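Local atomic coordinates of succinate--CoA ligase subunit alpha (Campylobacter jejuni, PDB entry 6MEL), a protein that serves as the alpha subunit of a two-chain ligase, with a Rossmann-like domain at its N-terminal end. Residues A[10-15]-A[55-60]; A[34-39]-A[64-69]; A[23-28]-A[47-52]; A[80-85]-A[117-122]. One frame throughout, in Å; residues are numbered along the deposited sequence. Where two conformers were deposited one is given.

Interaction 1: residues A[10-15]-A[55-60]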
loop_
_atom_site.group_PDB
_atom_site.type_symbol
_atom_site.label_atom_id
_atom_site.label_comp_id
_atom_site.label_asym_id
_atom_site.label_seq_id
_atom_site.Cartn_x
_atom_site.Cartn_y
_atom_site.Cartn_z
ATOM N N LYS A 10 -2.047 24.908 19.343
ATOM C CA LYS A 10 -1.052 25.574 18.522
ATOM C C LYS A 10 -0.390 24.580 17.573
ATOM O O LYS A 10 0.107 23.542 18.028
ATOM C CB LYS A 10 0.021 26.186 19.412
ATOM C CG LYS A 10 -0.530 27.186 20.423
ATOM C CD LYS A 10 0.442 28.286 20.778
ATOM C CE LYS A 10 0.639 28.434 22.264
ATOM N NZ LYS A 10 1.459 27.301 22.753
ATOM N N VAL A 11 -0.322 24.964 16.293
ATOM C CA VAL A 11 0.132 24.099 15.231
ATOM C C VAL A 11 1.219 24.805 14.429
ATOM O O VAL A 11 0.995 25.925 14.002
ATOM C CB VAL A 11 -1.031 23.753 14.282
ATOM C CG1 VAL A 11 -0.546 22.929 13.086
ATOM C CG2 VAL A 11 -2.179 23.065 15.014
ATOM N N ILE A 12 2.324 24.096 14.148
ATOM C CA ILE A 12 3.284 24.496 13.155
ATOM C C ILE A 12 3.141 23.596 11.937
ATOM O O ILE A 12 2.731 22.420 12.043
ATOM C CB ILE A 12 4.717 24.454 13.691
ATOM C CG1 ILE A 12 5.030 23.103 14.319
ATOM C CG2 ILE A 12 4.952 25.591 14.662
ATOM C CD1 ILE A 12 6.493 22.931 14.639
ATOM N N VAL A 13 3.546 24.128 10.790
ATOM C CA VAL A 13 3.463 23.393 9.531
ATOM C C VAL A 13 4.890 23.132 9.048
ATOM O O VAL A 13 5.658 24.051 8.848
ATOM C CB VAL A 13 2.658 24.196 8.500
ATOM C CG1 VAL A 13 2.565 23.471 7.183
ATOM C CG2 VAL A 13 1.275 24.579 9.021
ATOM N N GLN A 14 5.237 21.859 8.847
ATOM C CA GLN A 14 6.506 21.516 8.211
ATOM C C GLN A 14 6.224 21.439 6.704
ATOM O O GLN A 14 5.239 20.820 6.269
ATOM C CB GLN A 14 7.100 20.252 8.827
ATOM C CG GLN A 14 7.559 20.415 10.271
ATOM C CD GLN A 14 7.885 19.116 10.957
ATOM O OE1 GLN A 14 7.193 18.704 11.888
ATOM N NE2 GLN A 14 8.953 18.468 10.500
ATOM N N GLY A 15 7.061 22.121 5.915
ATOM C CA GLY A 15 6.830 22.292 4.475
ATOM C C GLY A 15 5.838 23.424 4.190
ATOM O O GLY A 15 5.112 23.407 3.200
ATOM N N ASP A 55 13.723 27.965 10.004
ATOM C CA ASP A 55 14.539 26.996 9.279
ATOM C C ASP A 55 14.341 25.576 9.820
ATOM O O ASP A 55 14.585 24.645 9.089
ATOM C CB ASP A 55 16.023 27.345 9.336
ATOM C CG ASP A 55 16.358 28.609 8.555
ATOM O OD1 ASP A 55 15.881 28.769 7.412
ATOM O OD2 ASP A 55 17.040 29.422 9.113
ATOM N N THR A 56 14.042 25.459 11.123
ATOM C CA THR A 56 14.082 24.218 11.863
ATOM C C THR A 56 12.866 24.159 12.788
ATOM O O THR A 56 12.355 25.208 13.276
ATOM C CB THR A 56 15.367 24.074 12.692
ATOM O OG1 THR A 56 15.332 25.029 13.746
ATOM C CG2 THR A 56 16.621 24.298 11.880
ATOM N N VAL A 57 12.403 22.935 13.056
ATOM C CA VAL A 57 11.328 22.765 14.018
ATOM C C VAL A 57 11.789 23.272 15.392
ATOM O O VAL A 57 10.990 23.809 16.152
ATOM C CB VAL A 57 10.850 21.298 14.108
ATOM C CG1 VAL A 57 9.758 21.129 15.137
ATOM C CG2 VAL A 57 10.369 20.787 12.747
ATOM N N ALA A 58 13.059 23.035 15.745
ATOM C CA ALA A 58 13.555 23.416 17.079
ATOM C C ALA A 58 13.401 24.930 17.298
ATOM O O ALA A 58 12.949 25.330 18.357
ATOM C CB ALA A 58 14.994 22.995 17.264
ATOM N N ASP A 59 13.741 25.737 16.287
ATOM C CA ASP A 59 13.569 27.229 16.342
ATOM C C ASP A 59 12.092 27.601 16.480
ATOM O O ASP A 59 11.737 28.459 17.281
ATOM C CB ASP A 59 14.125 27.914 15.091
ATOM C CG ASP A 59 15.648 27.950 14.999
ATOM O OD1 ASP A 59 16.288 27.688 16.007
ATOM O OD2 ASP A 59 16.178 28.244 13.906
ATOM N N ALA A 60 11.221 26.909 15.737
ATOM C CA ALA A 60 9.803 27.185 15.772
ATOM C C ALA A 60 9.227 26.875 17.156
ATOM O O ALA A 60 8.400 27.633 17.683
ATOM C CB ALA A 60 9.082 26.385 14.714
#
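Val57 divides its two methyls between Ile12 and Gln14, a compact example of how a helix is seated on a parallel sheet. CG2 of Val57 lies over one face of the Gln14 amide, 3.5 Å from CD and equally far from NE2. The other methyl, CG1, meets Ile12 CD1 at 3.8 Å. With CG1 anti to the backbone N (chi1 178°), the fork of Val57 straddles the two strand residues, and each of their side chains crosses it at about a right angle. One turn later Ala60 CB rests more loosely on Ile12 CG2, at 4.2 Å.

The buried amide that carries Val57 is held from both ends: Gln14 OE1 is hydrogen-bonded to Ser69 OG, while NE2 donates to Ser81 O. These two bonds fix its rotation and leave a face turned to the valine. The start of the helix is secured as well, since Thr56 is the N-cap and its OG1 accepts from Asp59 N (3.1 Å, 161°), and Val57 N donates to Glu84 OE2. Helix 57-64 forms the helical part of the beta-alpha-beta crossover from strand 51-54 to strand 68-71, which passes strands 34-39 and 10-14, as in Rossmann-like folds.

Interaction 2: residues A[34-39]-A[64-69]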
loop_
_atom_site.group_PDB
_atom_site.type_symbol
_atom_site.label_atom_id
_atom_site.label_comp_id
_atom_site.label_asym_id
_atom_site.label_seq_id
_atom_site.Cartn_x
_atom_site.Cartn_y
_atom_site.Cartn_z
ATOM N N ASN A 34 -5.420 27.231 14.902
ATOM C CA ASN A 34 -4.396 28.147 15.429
ATOM C C ASN A 34 -3.007 27.794 14.864
ATOM O O ASN A 34 -2.136 27.311 15.581
ATOM C CB ASN A 34 -4.370 28.100 16.966
ATOM C CG ASN A 34 -3.534 29.214 17.585
ATOM O OD1 ASN A 34 -3.199 30.164 16.905
ATOM N ND2 ASN A 34 -3.134 29.087 18.847
ATOM N N ILE A 35 -2.775 28.056 13.583
ATOM C CA ILE A 35 -1.469 27.880 13.045
ATOM C C ILE A 35 -0.591 29.051 13.481
ATOM O O ILE A 35 -0.883 30.191 13.123
ATOM C CB ILE A 35 -1.535 27.705 11.523
ATOM C CG1 ILE A 35 -2.214 26.367 11.174
ATOM C CG2 ILE A 35 -0.144 27.802 10.928
ATOM C CD1 ILE A 35 -2.358 26.069 9.714
ATOM N N VAL A 36 0.537 28.762 14.148
ATOM C CA VAL A 36 1.337 29.834 14.731
ATOM C C VAL A 36 2.615 30.045 13.936
ATOM O O VAL A 36 3.364 30.926 14.277
ATOM C CB VAL A 36 1.681 29.580 16.210
ATOM C CG1 VAL A 36 0.451 29.662 17.082
ATOM C CG2 VAL A 36 2.387 28.245 16.388
ATOM N N GLY A 37 2.866 29.237 12.906
ATOM C CA GLY A 37 4.173 29.290 12.236
ATOM C C GLY A 37 4.443 28.071 11.379
ATOM O O GLY A 37 3.663 27.105 11.309
ATOM N N GLY A 38 5.569 28.088 10.704
ATOM C CA GLY A 38 5.935 26.939 9.894
ATOM C C GLY A 38 7.414 26.895 9.615
ATOM O O GLY A 38 8.133 27.882 9.909
ATOM N N ILE A 39 7.835 25.789 8.987
ATOM C CA ILE A 39 9.209 25.490 8.733
ATOM C C ILE A 39 9.411 25.432 7.213
ATOM O O ILE A 39 8.676 24.780 6.507
ATOM C CB ILE A 39 9.641 24.195 9.465
ATOM C CG1 ILE A 39 9.613 24.338 10.992
ATOM C CG2 ILE A 39 11.073 23.822 9.114
ATOM C CD1 ILE A 39 8.327 24.444 11.618
ATOM N N THR A 64 7.430 29.571 19.518
ATOM C CA THR A 64 5.948 29.530 19.540
ATOM C C THR A 64 5.394 28.625 20.646
ATOM O O THR A 64 4.217 28.711 20.959
ATOM C CB THR A 64 5.389 29.041 18.200
ATOM O OG1 THR A 64 5.691 27.638 18.014
ATOM C CG2 THR A 64 5.931 29.907 17.084
ATOM N N LYS A 65 6.222 27.724 21.189
ATOM C CA LYS A 65 5.767 26.703 22.153
ATOM C C LYS A 65 4.673 25.778 21.590
ATOM O O LYS A 65 4.022 25.109 22.351
ATOM C CB LYS A 65 5.357 27.396 23.455
ATOM C CG LYS A 65 6.537 28.152 24.073
ATOM C CD LYS A 65 6.162 29.133 25.158
ATOM C CE LYS A 65 7.340 30.010 25.550
ATOM N NZ LYS A 65 7.251 30.437 26.968
ATOM N N ALA A 66 4.526 25.697 20.266
ATOM C CA ALA A 66 3.652 24.681 19.593
ATOM C C ALA A 66 4.107 23.263 19.966
ATOM O O ALA A 66 5.294 23.033 20.083
ATOM C CB ALA A 66 3.738 24.863 18.101
ATOM N N ASP A 67 3.163 22.337 20.163
ATOM C CA ASP A 67 3.548 20.945 20.351
ATOM C C ASP A 67 2.794 20.023 19.397
ATOM O O ASP A 67 2.838 18.796 19.562
ATOM C CB ASP A 67 3.490 20.519 21.817
ATOM C CG ASP A 67 2.123 20.543 22.453
ATOM O OD1 ASP A 67 1.137 20.791 21.741
ATOM O OD2 ASP A 67 2.079 20.355 23.673
ATOM N N VAL A 68 2.168 20.608 18.375
ATOM C CA VAL A 68 1.527 19.855 17.337
ATOM C C VAL A 68 2.083 20.331 15.997
ATOM O O VAL A 68 2.184 21.503 15.789
ATOM C CB VAL A 68 -0.004 19.991 17.415
ATOM C CG1 VAL A 68 -0.671 19.174 16.335
ATOM C CG2 VAL A 68 -0.512 19.585 18.796
ATOM N N SER A 69 2.446 19.393 15.117
ATOM C CA SER A 69 2.944 19.727 13.813
ATOM C C SER A 69 2.102 19.054 12.730
ATOM O O SER A 69 1.664 17.878 12.856
ATOM C CB SER A 69 4.396 19.337 13.678
ATOM O OG SER A 69 4.886 19.735 12.410
#
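A single methyl, Val36 CG2, makes nearly the whole contact with Thr64 and Ala66, and it does so against the foot of a threonine whose hydroxyl is already engaged. CG2 approaches Thr64 CB at 3.6 Å and OG1 at 3.7 Å. With Val36 CG1 anti to the carbonyl carbon (chi1 -68°), CG2 is left between the backbone N and the carbonyl carbon and projects from strand 34-39 into the bend made by residues 64-66. Ala66 CB borders the same methyl at 4.0 Å. Thr64 CG2 flanks the strand backbone, 3.9 Å from Val36 O.

What shapes the receiving surface is an ST turn. Thr64 OG1 accepts from Ala66 N (3.2 Å, 164°) and also donates to Ala60 O in the last turn of the helix. These two bonds fix the rotation of the threonine, and the one from Ala66 N holds the turn in which Thr64 CB and Ala66 CB both face the valine methyl. Lys65, between them, takes up a positive phi of 59° as the chain leaves the helix.

The two segments are not sheet partners: strand 10-14 lies between strands 34-39 and 68-71, and its Ile12 touches Ala66. The contact thus joins strand 34-39 to the connection by which helix 57-64 enters strand 68-71, while Gly38 pairs on its other flank with strand 51-54.

Interaction 3: residues A[23-28]-A[47-52]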
loop_
_atom_site.group_PDB
_atom_site.type_symbol
_atom_site.label_atom_id
_atom_site.label_comp_id
_atom_site.label_asym_id
_atom_site.label_seq_id
_atom_site.Cartn_x
_atom_site.Cartn_y
_atom_site.Cartn_z
ATOM N N PHE A 23 -1.875 26.365 0.194
ATOM C CA PHE A 23 -3.280 26.259 -0.088
ATOM C C PHE A 23 -4.016 25.676 1.134
ATOM O O PHE A 23 -4.971 26.277 1.614
ATOM C CB PHE A 23 -3.500 25.385 -1.329
ATOM C CG PHE A 23 -4.952 25.175 -1.652
ATOM C CD1 PHE A 23 -5.633 26.061 -2.489
ATOM C CD2 PHE A 23 -5.657 24.129 -1.070
ATOM C CE1 PHE A 23 -6.992 25.879 -2.755
ATOM C CE2 PHE A 23 -7.015 23.956 -1.313
ATOM C CZ PHE A 23 -7.677 24.819 -2.179
ATOM N N HIS A 24 -3.557 24.518 1.656
ATOM C CA HIS A 24 -4.264 23.862 2.720
ATOM C C HIS A 24 -4.119 24.636 4.032
ATOM O O HIS A 24 -5.090 24.742 4.768
ATOM C CB HIS A 24 -3.859 22.390 2.845
ATOM C CG HIS A 24 -4.338 21.596 1.680
ATOM N ND1 HIS A 24 -5.677 21.318 1.490
ATOM C CD2 HIS A 24 -3.677 21.072 0.624
ATOM C CE1 HIS A 24 -5.805 20.599 0.387
ATOM N NE2 HIS A 24 -4.596 20.464 -0.182
ATOM N N ALA A 25 -2.917 25.121 4.343
ATOM C CA ALA A 25 -2.665 25.913 5.591
ATOM C C ALA A 25 -3.639 27.098 5.679
ATOM O O ALA A 25 -4.202 27.374 6.759
ATOM C CB ALA A 25 -1.238 26.408 5.684
ATOM N N GLU A 26 -3.901 27.740 4.543
ATOM C CA GLU A 26 -4.805 28.900 4.475
ATOM C C GLU A 26 -6.228 28.437 4.807
ATOM O O GLU A 26 -6.913 29.032 5.630
ATOM C CB GLU A 26 -4.680 29.536 3.084
ATOM C CG GLU A 26 -5.381 30.877 2.923
ATOM C CD GLU A 26 -5.064 31.548 1.593
ATOM O OE1 GLU A 26 -5.322 30.932 0.538
ATOM O OE2 GLU A 26 -4.522 32.668 1.613
ATOM N N GLN A 27 -6.674 27.356 4.137
ATOM C CA GLN A 27 -8.004 26.791 4.445
ATOM C C GLN A 27 -8.085 26.355 5.920
ATOM O O GLN A 27 -9.092 26.594 6.555
ATOM C CB GLN A 27 -8.357 25.643 3.513
ATOM C CG GLN A 27 -8.505 26.092 2.066
ATOM C CD GLN A 27 -9.386 25.141 1.298
ATOM O OE1 GLN A 27 -9.615 23.995 1.692
ATOM N NE2 GLN A 27 -9.954 25.656 0.229
ATOM N N CYS A 28 -7.021 25.766 6.483
ATOM C CA CYS A 28 -7.044 25.341 7.910
ATOM C C CYS A 28 -7.207 26.572 8.830
ATOM O O CYS A 28 -8.007 26.574 9.774
ATOM C CB CYS A 28 -5.801 24.536 8.284
ATOM S SG CYS A 28 -5.713 22.910 7.456
ATOM N N THR A 47 8.040 35.793 6.620
ATOM C CA THR A 47 6.653 35.753 6.994
ATOM C C THR A 47 5.883 35.045 5.864
ATOM O O THR A 47 6.201 35.239 4.681
ATOM C CB THR A 47 6.146 37.175 7.271
ATOM O OG1 THR A 47 6.711 37.590 8.516
ATOM C CG2 THR A 47 4.654 37.253 7.425
ATOM N N HIS A 48 4.883 34.226 6.234
ATOM C CA HIS A 48 4.067 33.441 5.255
ATOM C C HIS A 48 2.679 33.222 5.865
ATOM O O HIS A 48 2.545 32.828 7.053
ATOM C CB HIS A 48 4.821 32.161 4.813
ATOM C CG HIS A 48 4.105 31.320 3.804
ATOM N ND1 HIS A 48 3.903 31.719 2.506
ATOM C CD2 HIS A 48 3.512 30.103 3.912
ATOM C CE1 HIS A 48 3.272 30.765 1.826
ATOM N NE2 HIS A 48 3.031 29.751 2.667
ATOM N N LEU A 49 1.655 33.642 5.114
ATOM C CA LEU A 49 0.272 33.650 5.573
ATOM C C LEU A 49 0.159 34.343 6.927
ATOM O O LEU A 49 -0.597 33.901 7.793
ATOM C CB LEU A 49 -0.224 32.202 5.672
ATOM C CG LEU A 49 -0.245 31.441 4.353
ATOM C CD1 LEU A 49 -0.682 29.995 4.587
ATOM C CD2 LEU A 49 -1.188 32.137 3.360
ATOM N N GLY A 50 0.904 35.434 7.082
ATOM C CA GLY A 50 0.922 36.277 8.283
ATOM C C GLY A 50 1.588 35.649 9.499
ATOM O O GLY A 50 1.415 36.142 10.614
ATOM N N LYS A 51 2.378 34.583 9.320
ATOM C CA LYS A 51 2.993 33.906 10.452
ATOM C C LYS A 51 4.479 33.741 10.204
ATOM O O LYS A 51 4.920 33.739 9.067
ATOM C CB LYS A 51 2.353 32.520 10.624
ATOM C CG LYS A 51 0.858 32.564 10.847
ATOM C CD LYS A 51 0.511 33.196 12.166
ATOM C CE LYS A 51 -0.974 33.469 12.277
ATOM N NZ LYS A 51 -1.243 34.035 13.618
ATOM N N PRO A 52 5.277 33.552 11.270
ATOM C CA PRO A 52 6.717 33.376 11.123
ATOM C C PRO A 52 7.116 32.027 10.502
ATOM O O PRO A 52 6.452 31.006 10.712
ATOM C CB PRO A 52 7.240 33.561 12.558
ATOM C CG PRO A 52 6.065 33.241 13.451
ATOM C CD PRO A 52 4.827 33.624 12.663
#
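Leu49, carried on the tight turn of a beta hairpin, leans against Ala25 of helix 19-31, joining the edge of the Rossmann-like sheet to one of its flanking helices. The turn is of type I', running from His48 to Lys51, with positive phi at both Leu49 and Gly50.

Apolar contact comes first. Leu49 CD1 touches Ala25 CB at 3.8 Å. Its CG is anti to the carbonyl carbon (chi1 -62°), and the extended second torsion (177°) carries CD1 onward to the helix. The partner methyl, CD2, is turned toward Glu26, but that side chain was modelled in two conformers, so its approach is doubtful.

Backbone hydrogen bonds close the hairpin. His48 N donates to Lys51 O and Lys51 N to His48 O, both at 2.9 Å, which holds the leucine at the apex of the loop.

A ring contact adjoins the pair. Leu49 CG lies 4.0 Å above one face of the His48 imidazole, off toward its rim, and that ring also packs edge-to-face with Phe16. A side-chain hydrogen bond from His48 NE2 to Thr22 OG1 ties the hairpin to the helix.

Packing between subunits is separate: Phe23, His24 and Gln27 of the same helix lie on apolar side chains of the other protein chain. On the helix backbone, Leu49 CD1 reaches to 3.9 Å from the amide nitrogen, Glu26 N.

Interaction 4: residues A[80-85]-A[117-122]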
loop_
_atom_site.group_PDB
_atom_site.type_symbol
_atom_site.label_atom_id
_atom_site.label_comp_id
_atom_site.label_asym_id
_atom_site.label_seq_id
_atom_site.Cartn_x
_atom_site.Cartn_y
_atom_site.Cartn_z
ATOM N N ASP A 80 12.779 11.962 7.905
ATOM C CA ASP A 80 13.623 12.938 8.579
ATOM C C ASP A 80 12.793 14.055 9.230
ATOM O O ASP A 80 13.173 14.508 10.341
ATOM C CB ASP A 80 14.716 13.494 7.667
ATOM C CG ASP A 80 15.747 12.436 7.317
ATOM O OD1 ASP A 80 15.739 11.342 7.979
ATOM O OD2 ASP A 80 16.483 12.664 6.350
ATOM N N SER A 81 11.658 14.441 8.627
ATOM C CA SER A 81 10.799 15.504 9.208
ATOM C C SER A 81 10.069 14.987 10.450
ATOM O O SER A 81 9.890 15.769 11.414
ATOM C CB SER A 81 9.829 16.108 8.204
ATOM O OG SER A 81 10.550 16.875 7.251
ATOM N N VAL A 82 9.698 13.690 10.461
ATOM C CA VAL A 82 9.086 13.104 11.643
ATOM C C VAL A 82 10.128 13.033 12.779
ATOM O O VAL A 82 9.840 13.408 13.930
ATOM C CB VAL A 82 8.476 11.722 11.338
ATOM C CG1 VAL A 82 8.086 10.993 12.625
ATOM C CG2 VAL A 82 7.295 11.864 10.403
ATOM N N ILE A 83 11.343 12.590 12.448
ATOM C CA ILE A 83 12.442 12.515 13.405
ATOM C C ILE A 83 12.751 13.919 13.956
ATOM O O ILE A 83 12.932 14.055 15.125
ATOM C CB ILE A 83 13.672 11.842 12.766
ATOM C CG1 ILE A 83 13.408 10.342 12.583
ATOM C CG2 ILE A 83 14.934 12.082 13.587
ATOM C CD1 ILE A 83 14.467 9.637 11.762
ATOM N N GLU A 84 12.822 14.931 13.091
ATOM C CA GLU A 84 13.069 16.303 13.507
ATOM C C GLU A 84 12.013 16.791 14.525
ATOM O O GLU A 84 12.321 17.369 15.560
ATOM C CB GLU A 84 13.049 17.207 12.276
ATOM C CG GLU A 84 13.389 18.656 12.603
ATOM C CD GLU A 84 13.482 19.593 11.420
ATOM O OE1 GLU A 84 13.176 19.158 10.231
ATOM O OE2 GLU A 84 13.802 20.774 11.675
ATOM N N ALA A 85 10.748 16.534 14.228
ATOM C CA ALA A 85 9.651 16.891 15.103
ATOM C C ALA A 85 9.805 16.218 16.466
ATOM O O ALA A 85 9.655 16.880 17.498
ATOM C CB ALA A 85 8.329 16.534 14.465
ATOM N N MET A 117 6.350 11.071 21.069
ATOM C CA MET A 117 5.562 11.783 20.055
ATOM C C MET A 117 4.595 10.793 19.406
ATOM O O MET A 117 4.997 9.754 18.941
ATOM C CB MET A 117 6.431 12.381 18.938
ATOM C CG MET A 117 5.661 13.253 17.977
ATOM S SD MET A 117 6.749 14.083 16.792
ATOM C CE MET A 117 6.932 12.704 15.662
ATOM N N LYS A 118 3.315 11.157 19.329
ATOM C CA LYS A 118 2.361 10.370 18.578
ATOM C C LYS A 118 2.318 10.860 17.145
ATOM O O LYS A 118 2.552 12.046 16.871
ATOM C CB LYS A 118 0.989 10.528 19.222
ATOM C CG LYS A 118 0.909 10.141 20.697
ATOM C CD LYS A 118 -0.327 10.862 21.277
ATOM C CE LYS A 118 -1.105 10.097 22.319
ATOM N NZ LYS A 118 -0.627 10.445 23.671
ATOM N N ILE A 119 1.965 9.957 16.243
ATOM C CA ILE A 119 1.845 10.261 14.820
ATOM C C ILE A 119 0.426 9.936 14.359
ATOM O O ILE A 119 -0.182 8.944 14.790
ATOM C CB ILE A 119 2.874 9.427 14.030
ATOM C CG1 ILE A 119 4.322 9.790 14.352
ATOM C CG2 ILE A 119 2.607 9.493 12.535
ATOM C CD1 ILE A 119 5.300 8.675 14.054
ATOM N N ILE A 120 -0.083 10.764 13.453
ATOM C CA ILE A 120 -1.268 10.477 12.660
ATOM C C ILE A 120 -0.829 10.470 11.205
ATOM O O ILE A 120 -0.348 11.454 10.695
ATOM C CB ILE A 120 -2.383 11.505 12.913
ATOM C CG1 ILE A 120 -2.896 11.406 14.355
ATOM C CG2 ILE A 120 -3.501 11.383 11.905
ATOM C CD1 ILE A 120 -3.801 12.556 14.766
ATOM N N GLY A 121 -0.967 9.310 10.583
ATOM C CA GLY A 121 -0.534 9.096 9.211
ATOM C C GLY A 121 0.636 8.118 9.186
ATOM O O GLY A 121 0.807 7.316 10.120
ATOM N N PRO A 122 1.452 8.080 8.125
ATOM C CA PRO A 122 1.374 8.976 6.992
ATOM C C PRO A 122 0.309 8.548 5.989
ATOM O O PRO A 122 -0.449 7.628 6.268
ATOM C CB PRO A 122 2.789 8.867 6.402
ATOM C CG PRO A 122 3.171 7.433 6.644
ATOM C CD PRO A 122 2.566 7.111 7.996
#
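Met117 lies obliquely across Val82, with its sulfur on one helix residue and its terminal methyl on another. The sulfur, SD, rests 3.7 Å from Ala85 CB, and the methyl CE curls over to meet Val82 CG1 at the same distance of 3.7 Å. CE also comes to 3.5 Å of Val82 O, a van der Waals approach to the helix backbone. The path of the chain explains this reach: CG is anti to the backbone N (chi1 -173°), the next torsion is extended as well, and only the last (chi3 81°) bends, turning CE along the helix surface.

Ile119 comes to the same valine from another direction, its side chain at about a right angle to that of Val82. Here Ile119 CD1 touches Val82 CG1 at 3.9 Å. One methyl of the valine is thus shared between two strand-side residues, while Ala85 meets the methionine alone. No hydrogen bond joins the segments; the contact is buried, and its side-chain contacts are apolar.

Helix 102-115 completes the layer, with Ala108 touching Val82 and Ala112 touching both Met117 and Ile119. Strand 92-95 adds Val95 against Val82 and Ala93 against Met117. Helix 78-87 and helix 102-115, each linking successive parallel strands, lie together over strands 92-95 and 118-120, the repeated beta-alpha-beta layering of a Rossmann-like domain.

How the interactions relate
From the N terminus, strand 10-14 opens the loop that interaction 1 closes at helix 57-64. Interaction 3, from helix 19-31 to the hairpin, is nested within that loop. Interaction 2 starts inside it and ends beyond it, at residues 64-69, so it crosses both interaction 1 and interaction 3. Interaction 4 opens only after these three have closed and follows them in series. All four reach one sheet: interaction 3 lies at its hairpin edge, interactions 1 and 2 near its middle with centres about 6 Å apart, and interaction 4 toward strand 118-120, about 20 Å from interaction 3 between centres.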